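PDB 3O0Y: lipoprotein from Colwellia psychrerythraea, which is of unknown function but belongs to the DUF885 family, in a clan of metallopeptidase-like proteins, and may bind lipid. Local coordinates for residues S41-R46 against T51-S56; P407-S412 against L457-R462. All coordinates share one frame; numbering follows the deposited sequence.

Contact 1: residues S41-R46 against T51-S56; sequences SLFKQR and TMYGLS
The junction between helix 27-44 and the short helix 47-53 is closed by Phe-43 packing against Tyr-53 and Leu-55. The Leu-55 methyl CD1 stands over the centre of one face of the Phe-43 ring, 3.8 Å from the centroid and only 6° off the ring normal, a CH-pi contact. CD1 is therefore almost equally far from the ring carbons, with CE1 of Phe-43 the nearest at 3.9 Å. Leu-55 presents this methyl with CG anti to its carbonyl carbon (chi1 -56°) and CD1 in turn anti to CA. At the far end of the ring, Phe-43 CZ meets Tyr-53 CD2 at 4.1 Å in an oblique approach, the two side chains crossing at about a right angle. With an alanine at Phe-43, the Leu-55 methyl would probably lose its aromatic platform and a gap would open beside Tyr-53. Ile-60 and Phe-459 also touch the Phe-43 side chain, placing the ring in an apolar cluster. Between Tyr-53 and Leu-55, Gly-54 adopts the positive phi (75°) of a Schellman motif, which favours glycine; its N bonds to Thr-51 O at 3.0 Å.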
ATOM      1  N   SER A  41     -16.170 -12.544   7.973  1.00 12.49           N
ATOM      2  CA  SER A  41     -16.739 -12.650   6.645  1.00 13.61           C
ATOM      3  C   SER A  41     -15.767 -12.132   5.573  1.00 12.09           C
ATOM      4  O   SER A  41     -15.664 -12.734   4.494  1.00 14.53           O
ATOM      5  CB  SER A  41     -18.036 -11.895   6.522  1.00 15.36           C
ATOM      6  OG  SER A  41     -19.032 -12.620   7.191  1.00 21.98           O
ATOM      7  N   LEU A  42     -15.113 -11.021   5.847  1.00  9.70           N
ATOM      8  CA  LEU A  42     -14.166 -10.466   4.877  1.00  9.79           C
ATOM      9  C   LEU A  42     -13.045 -11.478   4.696  1.00 12.13           C
ATOM     10  O   LEU A  42     -12.698 -11.818   3.549  1.00 12.87           O
ATOM     11  CB  LEU A  42     -13.591  -9.144   5.387  1.00  9.67           C
ATOM     12  CG  LEU A  42     -12.577  -8.471   4.476  1.00 11.62           C
ATOM     13  CD1 LEU A  42     -13.110  -8.201   3.046  1.00  9.54           C
ATOM     14  CD2 LEU A  42     -11.981  -7.216   5.199  1.00 12.51           C
ATOM     15  N   PHE A  43     -12.447 -11.898   5.808  1.00  9.54           N
ATOM     16  CA  PHE A  43     -11.286 -12.776   5.692  1.00 12.05           C
ATOM     17  C   PHE A  43     -11.576 -14.205   5.180  1.00 11.95           C
ATOM     18  O   PHE A  43     -10.716 -14.787   4.530  1.00 12.02           O
ATOM     19  CB  PHE A  43     -10.515 -12.830   6.969  1.00 13.01           C
ATOM     20  CG  PHE A  43      -9.662 -11.645   7.184  1.00 15.82           C
ATOM     21  CD1 PHE A  43      -9.947 -10.728   8.175  1.00 20.21           C
ATOM     22  CD2 PHE A  43      -8.561 -11.428   6.355  1.00 17.83           C
ATOM     23  CE1 PHE A  43      -9.120  -9.618   8.363  1.00 25.01           C
ATOM     24  CE2 PHE A  43      -7.713 -10.395   6.578  1.00 21.82           C
ATOM     25  CZ  PHE A  43      -7.994  -9.464   7.573  1.00 26.99           C
ATOM     26  N   LYS A  44     -12.750 -14.753   5.458  1.00 11.88           N
ATOM     27  CA  LYS A  44     -13.126 -16.021   4.814  1.00 13.56           C
ATOM     28  C   LYS A  44     -13.119 -15.922   3.299  1.00 12.51           C
ATOM     29  O   LYS A  44     -12.835 -16.891   2.614  1.00 13.50           O
ATOM     30  CB  LYS A  44     -14.553 -16.448   5.197  1.00 16.25           C
ATOM     31  CG  LYS A  44     -14.827 -16.910   6.583  1.00 26.30           C
ATOM     32  CD  LYS A  44     -16.445 -16.935   6.729  1.00 32.74           C
ATOM     33  CE  LYS A  44     -16.983 -16.818   8.201  1.00 39.85           C
ATOM     34  NZ  LYS A  44     -18.288 -16.021   8.404  1.00 37.37           N
ATOM     35  N   GLN A  45     -13.513 -14.775   2.779  1.00 11.35           N
ATOM     36  CA  GLN A  45     -13.570 -14.523   1.347  1.00  8.36           C
ATOM     37  C   GLN A  45     -12.287 -13.929   0.765  1.00  8.42           C
ATOM     38  O   GLN A  45     -12.174 -13.669  -0.436  1.00  8.40           O
ATOM     39  CB  GLN A  45     -14.762 -13.640   1.060  1.00  8.60           C
ATOM     40  CG  GLN A  45     -16.031 -14.351   1.464  1.00 11.63           C
ATOM     41  CD  GLN A  45     -17.256 -13.559   1.238  1.00 16.74           C
ATOM     42  OE1 GLN A  45     -17.885 -13.094   2.211  1.00 26.06           O
ATOM     43  NE2 GLN A  45     -17.646 -13.415  -0.003  1.00 17.65           N
ATOM     44  N   ARG A  46     -11.333 -13.639   1.663  1.00  7.99           N
ATOM     45  CA  ARG A  46     -10.035 -13.097   1.288  1.00  8.86           C
ATOM     46  C   ARG A  46      -8.977 -13.866   2.049  1.00  9.30           C
ATOM     47  O   ARG A  46      -8.172 -13.303   2.832  1.00 10.47           O
ATOM     48  CB  ARG A  46      -9.941 -11.586   1.581  1.00  9.39           C
ATOM     49  CG  ARG A  46     -10.836 -10.763   0.724  1.00 10.82           C
ATOM     50  CD  ARG A  46     -10.359 -10.692  -0.703  1.00 11.18           C
ATOM     51  NE  ARG A  46     -11.135  -9.805  -1.551  1.00 10.36           N
ATOM     52  CZ  ARG A  46     -12.180 -10.195  -2.289  1.00 12.47           C
ATOM     53  NH1 ARG A  46     -12.666 -11.431  -2.207  1.00 10.16           N
ATOM     54  NH2 ARG A  46     -12.782  -9.331  -3.098  1.00  9.10           N
ATOM     55  N   THR A  51      -3.919 -15.184   5.395  1.00 10.78           N
ATOM     56  CA  THR A  51      -2.526 -15.696   5.463  1.00 10.81           C
ATOM     57  C   THR A  51      -1.436 -14.600   5.660  1.00 12.59           C
ATOM     58  O   THR A  51      -0.512 -14.768   6.461  1.00 11.54           O
ATOM     59  CB  THR A  51      -2.227 -16.540   4.198  1.00 11.04           C
ATOM     60  OG1 THR A  51      -3.157 -17.633   4.162  1.00  9.91           O
ATOM     61  CG2 THR A  51      -0.710 -17.009   4.205  1.00 11.23           C
ATOM     62  N   MET A  52      -1.575 -13.484   4.944  1.00 12.25           N
ATOM     63  CA  MET A  52      -0.663 -12.333   5.034  1.00 13.21           C
ATOM     64  C   MET A  52      -0.546 -11.867   6.487  1.00 15.04           C
ATOM     65  O   MET A  52       0.573 -11.614   6.992  1.00 14.86           O
ATOM     66  CB  MET A  52      -1.165 -11.190   4.095  1.00 12.60           C
ATOM     67  CG  MET A  52      -0.213 -10.127   3.755  1.00 19.84           C
ATOM     68  SD  MET A  52      -0.984  -8.900   2.600  1.00 15.07           S
ATOM     69  CE  MET A  52      -2.380  -8.364   3.583  1.00 23.42           C
ATOM     70  N   TYR A  53      -1.667 -11.824   7.208  1.00 13.95           N
ATOM     71  CA  TYR A  53      -1.658 -11.349   8.597  1.00 14.80           C
ATOM     72  C   TYR A  53      -1.398 -12.435   9.615  1.00 16.23           C
ATOM     73  O   TYR A  53      -1.151 -12.176  10.822  1.00 15.62           O
ATOM     74  CB  TYR A  53      -2.982 -10.692   8.898  1.00 14.67           C
ATOM     75  CG  TYR A  53      -3.029  -9.319   8.401  1.00 17.91           C
ATOM     76  CD1 TYR A  53      -2.122  -8.400   8.908  1.00 25.67           C
ATOM     77  CD2 TYR A  53      -3.914  -8.931   7.465  1.00 16.47           C
ATOM     78  CE1 TYR A  53      -2.109  -7.145   8.521  1.00 28.30           C
ATOM     79  CE2 TYR A  53      -3.896  -7.583   7.007  1.00 22.11           C
ATOM     80  CZ  TYR A  53      -2.945  -6.736   7.549  1.00 24.23           C
ATOM     81  OH  TYR A  53      -2.773  -5.388   7.257  1.00 33.32           O
ATOM     82  N   GLY A  54      -1.273 -13.662   9.122  1.00 14.43           N
ATOM     83  CA  GLY A  54      -1.017 -14.802   9.966  1.00 16.38           C
ATOM     84  C   GLY A  54      -2.218 -15.281  10.761  1.00 15.78           C
ATOM     85  O   GLY A  54      -2.047 -15.821  11.872  1.00 19.74           O
ATOM     86  N   LEU A  55      -3.423 -15.059  10.234  1.00 13.00           N
ATOM     87  CA  LEU A  55      -4.636 -15.414  10.904  1.00 14.66           C
ATOM     88  C   LEU A  55      -4.959 -16.888  10.680  1.00 16.31           C
ATOM     89  O   LEU A  55      -4.575 -17.464   9.635  1.00 17.14           O
ATOM     90  CB  LEU A  55      -5.804 -14.593  10.410  1.00 14.88           C
ATOM     91  CG  LEU A  55      -5.610 -13.078  10.533  1.00 15.09           C
ATOM     92  CD1 LEU A  55      -6.931 -12.407  10.102  1.00 15.46           C
ATOM     93  CD2 LEU A  55      -5.069 -12.696  11.986  1.00 17.41           C
ATOM     94  N   SER A  56      -5.673 -17.479  11.648  1.00 15.50           N
ATOM     95  CA  SER A  56      -6.027 -18.898  11.591  1.00 17.04           C
ATOM     96  C   SER A  56      -7.464 -19.108  12.101  1.00 16.25           C
ATOM     97  O   SER A  56      -8.244 -18.135  12.256  1.00 15.17           O
ATOM     98  CB  SER A  56      -4.952 -19.728  12.321  1.00 18.22           C
ATOM     99  OG  SER A  56      -4.862 -19.322  13.662  1.00 18.16           O
TER

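Contact 2: residues P407-S412 against L457-R462; sequences PAVDGS and LPFLRR
Val-409 spreads its two methyls over two partners: CG1 lies anti to the backbone N (chi1 -176°) and reaches Arg-462, while CG2, anti to the carbonyl carbon, reaches Phe-459. Phe-459 has CG anti to its own N (chi1 -175°), which carries the ring out to the valine. Val-409 CG2 meets the ring edge near its plane, 4.0 Å from Phe-459 CE1 and equally near CZ, so neither ring face is used for this apolar contact. The loop between strands 402-405 and 416-419, which run antiparallel in the small mixed sheet, folds here as a type I beta turn from Ala-408 to Gly-411, with Gly-411 N bonded to Ala-408 O at 2.9 Å. Val-409 thus projects from the turn against the short, loosely hydrogen-bonded helical turn near 459-462. Beyond the valine, Asp-410 OD1 accepts from Ser-412 N at 2.8 Å, an Asx turn, and also from Ser-412 OG at 2.6 Å, on its syn side. Arg-462 bends at chi3 (64°), and its NH2 lies 3.8 Å from Val-409 CG1, obliquely placed; the same nitrogen hydrogen-bonds to the carbonyl of Leu-452.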
ATOM      1  N   PRO A 407       4.158  -6.787   9.779  1.00  7.17           N
ATOM      2  CA  PRO A 407       4.332  -8.099  10.450  1.00  7.20           C
ATOM      3  C   PRO A 407       3.023  -8.926  10.473  1.00  7.74           C
ATOM      4  O   PRO A 407       1.936  -8.401  10.331  1.00  9.34           O
ATOM      5  CB  PRO A 407       4.675  -7.720  11.866  1.00 10.24           C
ATOM      6  CG  PRO A 407       4.799  -6.182  11.897  1.00  8.50           C
ATOM      7  CD  PRO A 407       4.001  -5.704  10.741  1.00  8.25           C
ATOM      8  N   ALA A 408       3.158 -10.220  10.646  1.00  9.96           N
ATOM      9  CA  ALA A 408       2.022 -11.034  11.055  1.00 10.93           C
ATOM     10  C   ALA A 408       1.621 -10.587  12.467  1.00 10.67           C
ATOM     11  O   ALA A 408       2.501 -10.169  13.247  1.00 10.58           O
ATOM     12  CB  ALA A 408       2.485 -12.526  11.069  1.00  9.86           C
ATOM     13  N   VAL A 409       0.335 -10.651  12.784  1.00 12.08           N
ATOM     14  CA  VAL A 409      -0.154 -10.172  14.079  1.00 14.09           C
ATOM     15  C   VAL A 409       0.653 -10.778  15.204  1.00 13.38           C
ATOM     16  O   VAL A 409       1.083 -10.099  16.126  1.00 14.71           O
ATOM     17  CB  VAL A 409      -1.639 -10.386  14.270  1.00 14.70           C
ATOM     18  CG1 VAL A 409      -2.105  -9.767  15.596  1.00 16.66           C
ATOM     19  CG2 VAL A 409      -2.356  -9.800  13.138  1.00 12.37           C
ATOM     20  N   ASP A 410       1.013 -12.063  15.086  1.00 15.20           N
ATOM     21  CA  ASP A 410       1.755 -12.729  16.180  1.00 17.11           C
ATOM     22  C   ASP A 410       3.232 -12.525  16.194  1.00 18.44           C
ATOM     23  O   ASP A 410       3.895 -12.995  17.096  1.00 18.85           O
ATOM     24  CB  ASP A 410       1.455 -14.249  16.242  1.00 18.29           C
ATOM     25  CG  ASP A 410       1.997 -15.020  15.047  1.00 24.06           C
ATOM     26  OD1 ASP A 410       2.874 -14.466  14.289  1.00 20.35           O
ATOM     27  OD2 ASP A 410       1.532 -16.191  14.879  1.00 21.62           O
ATOM     28  N   GLY A 411       3.783 -11.808  15.246  1.00 19.15           N
ATOM     29  CA  GLY A 411       5.173 -11.495  15.374  1.00 20.90           C
ATOM     30  C   GLY A 411       6.106 -12.552  14.748  1.00 22.71           C
ATOM     31  O   GLY A 411       7.318 -12.317  14.562  1.00 22.06           O
ATOM     32  N   SER A 412       5.530 -13.678  14.344  1.00 19.40           N
ATOM     33  CA  SER A 412       6.326 -14.760  13.780  1.00 21.39           C
ATOM     34  C   SER A 412       6.995 -14.412  12.434  1.00 20.05           C
ATOM     35  O   SER A 412       8.048 -14.967  12.073  1.00 20.75           O
ATOM     36  CB  SER A 412       5.446 -15.999  13.630  1.00 21.04           C
ATOM     37  OG  SER A 412       4.429 -15.770  12.667  1.00 21.97           O
ATOM     38  N   LEU A 457      -8.795  -2.840  20.642  1.00  9.55           N
ATOM     39  CA  LEU A 457      -9.664  -2.356  19.569  1.00  8.57           C
ATOM     40  C   LEU A 457     -10.180  -3.581  18.826  1.00 10.33           C
ATOM     41  O   LEU A 457      -9.506  -4.615  18.743  1.00  8.97           O
ATOM     42  CB  LEU A 457      -8.870  -1.477  18.612  1.00  9.59           C
ATOM     43  CG  LEU A 457      -8.347  -0.171  19.226  1.00  9.70           C
ATOM     44  CD1 LEU A 457      -7.573   0.617  18.167  1.00 15.70           C
ATOM     45  CD2 LEU A 457      -9.458   0.691  19.857  1.00 15.51           C
ATOM     46  N   PRO A 458     -11.364  -3.463  18.271  1.00 10.36           N
ATOM     47  CA  PRO A 458     -11.876  -4.447  17.327  1.00 12.00           C
ATOM     48  C   PRO A 458     -10.851  -4.760  16.277  1.00 11.33           C
ATOM     49  O   PRO A 458     -10.102  -3.860  15.853  1.00 10.48           O
ATOM     50  CB  PRO A 458     -13.104  -3.760  16.683  1.00 12.57           C
ATOM     51  CG  PRO A 458     -13.259  -2.502  17.295  1.00 15.10           C
ATOM     52  CD  PRO A 458     -12.167  -2.250  18.311  1.00 12.02           C
ATOM     53  N   PHE A 459     -10.779  -6.014  15.836  1.00  9.43           N
ATOM     54  CA  PHE A 459      -9.648  -6.440  15.027  1.00  9.28           C
ATOM     55  C   PHE A 459      -9.470  -5.641  13.763  1.00  9.14           C
ATOM     56  O   PHE A 459      -8.354  -5.215  13.453  1.00  9.40           O
ATOM     57  CB  PHE A 459      -9.682  -7.901  14.629  1.00 11.59           C
ATOM     58  CG  PHE A 459      -8.464  -8.331  13.913  1.00 10.95           C
ATOM     59  CD1 PHE A 459      -7.333  -8.681  14.580  1.00 19.45           C
ATOM     60  CD2 PHE A 459      -8.487  -8.404  12.543  1.00 13.64           C
ATOM     61  CE1 PHE A 459      -6.190  -9.090  13.846  1.00 21.51           C
ATOM     62  CE2 PHE A 459      -7.380  -8.759  11.824  1.00 20.48           C
ATOM     63  CZ  PHE A 459      -6.223  -9.083  12.483  1.00 20.22           C
ATOM     64  N   LEU A 460     -10.537  -5.310  13.055  1.00  7.78           N
ATOM     65  CA  LEU A 460     -10.310  -4.580  11.822  1.00  7.71           C
ATOM     66  C   LEU A 460      -9.731  -3.170  12.054  1.00  6.80           C
ATOM     67  O   LEU A 460      -9.029  -2.627  11.183  1.00  9.55           O
ATOM     68  CB  LEU A 460     -11.623  -4.459  11.044  1.00  8.57           C
ATOM     69  CG  LEU A 460     -12.084  -5.730  10.309  1.00  9.74           C
ATOM     70  CD1 LEU A 460     -13.414  -5.451   9.497  1.00 12.67           C
ATOM     71  CD2 LEU A 460     -11.017  -6.327   9.394  1.00 12.02           C
ATOM     72  N   ARG A 461      -9.939  -2.638  13.254  1.00  6.10           N
ATOM     73  CA  ARG A 461      -9.298  -1.399  13.637  1.00  7.96           C
ATOM     74  C   ARG A 461      -7.808  -1.499  13.853  1.00  9.39           C
ATOM     75  O   ARG A 461      -7.099  -0.494  13.682  1.00 11.07           O
ATOM     76  CB  ARG A 461      -9.902  -0.756  14.879  1.00  8.60           C
ATOM     77  CG  ARG A 461     -11.233  -0.028  14.509  1.00  9.34           C
ATOM     78  CD  ARG A 461     -11.529   1.037  15.563  1.00  8.93           C
ATOM     79  NE  ARG A 461     -10.521   2.108  15.650  1.00 10.27           N
ATOM     80  CZ  ARG A 461     -10.521   3.084  16.534  1.00  8.60           C
ATOM     81  NH1 ARG A 461     -11.454   3.197  17.496  1.00  9.61           N
ATOM     82  NH2 ARG A 461      -9.552   3.985  16.510  1.00 12.68           N
ATOM     83  N   ARG A 462      -7.320  -2.685  14.166  1.00  7.11           N
ATOM     84  CA  ARG A 462      -5.907  -2.884  14.338  1.00  6.97           C
ATOM     85  C   ARG A 462      -5.094  -2.925  13.026  1.00  7.45           C
ATOM     86  O   ARG A 462      -3.890  -2.703  13.032  1.00  7.72           O
ATOM     87  CB  ARG A 462      -5.588  -4.124  15.187  1.00  8.57           C
ATOM     88  CG  ARG A 462      -6.188  -4.036  16.542  1.00  7.38           C
ATOM     89  CD  ARG A 462      -6.189  -5.305  17.268  1.00  9.95           C
ATOM     90  NE  ARG A 462      -4.832  -5.754  17.526  1.00  9.05           N
ATOM     91  CZ  ARG A 462      -4.521  -6.970  17.999  1.00 15.13           C
ATOM     92  NH1 ARG A 462      -5.483  -7.832  18.318  1.00 13.82           N
ATOM     93  NH2 ARG A 462      -3.269  -7.294  18.257  1.00 11.62           N
TER

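Overall arrangement
From the N terminus, helix 27-44 runs into contact 1, which closes a short loop after only four intervening residues, themselves helical. The chain then passes through about half of its helices before strand 402-405 leads into the first half of contact 2; a further 44 residues, including strand 416-419 and helices 432-439 and 444-452, separate it from the second half. The two loops follow in series, neither nesting nor crossing, yet their centres lie about 11 Å apart. Tyr-53 O probably accepts a hydrogen bond from Val-409 N, while Leu-55 packs on Phe-459 and Phe-43 on Leu-460. Thus the N-terminal helices, the sheet's connecting loop and helix 459-462 meet in one place.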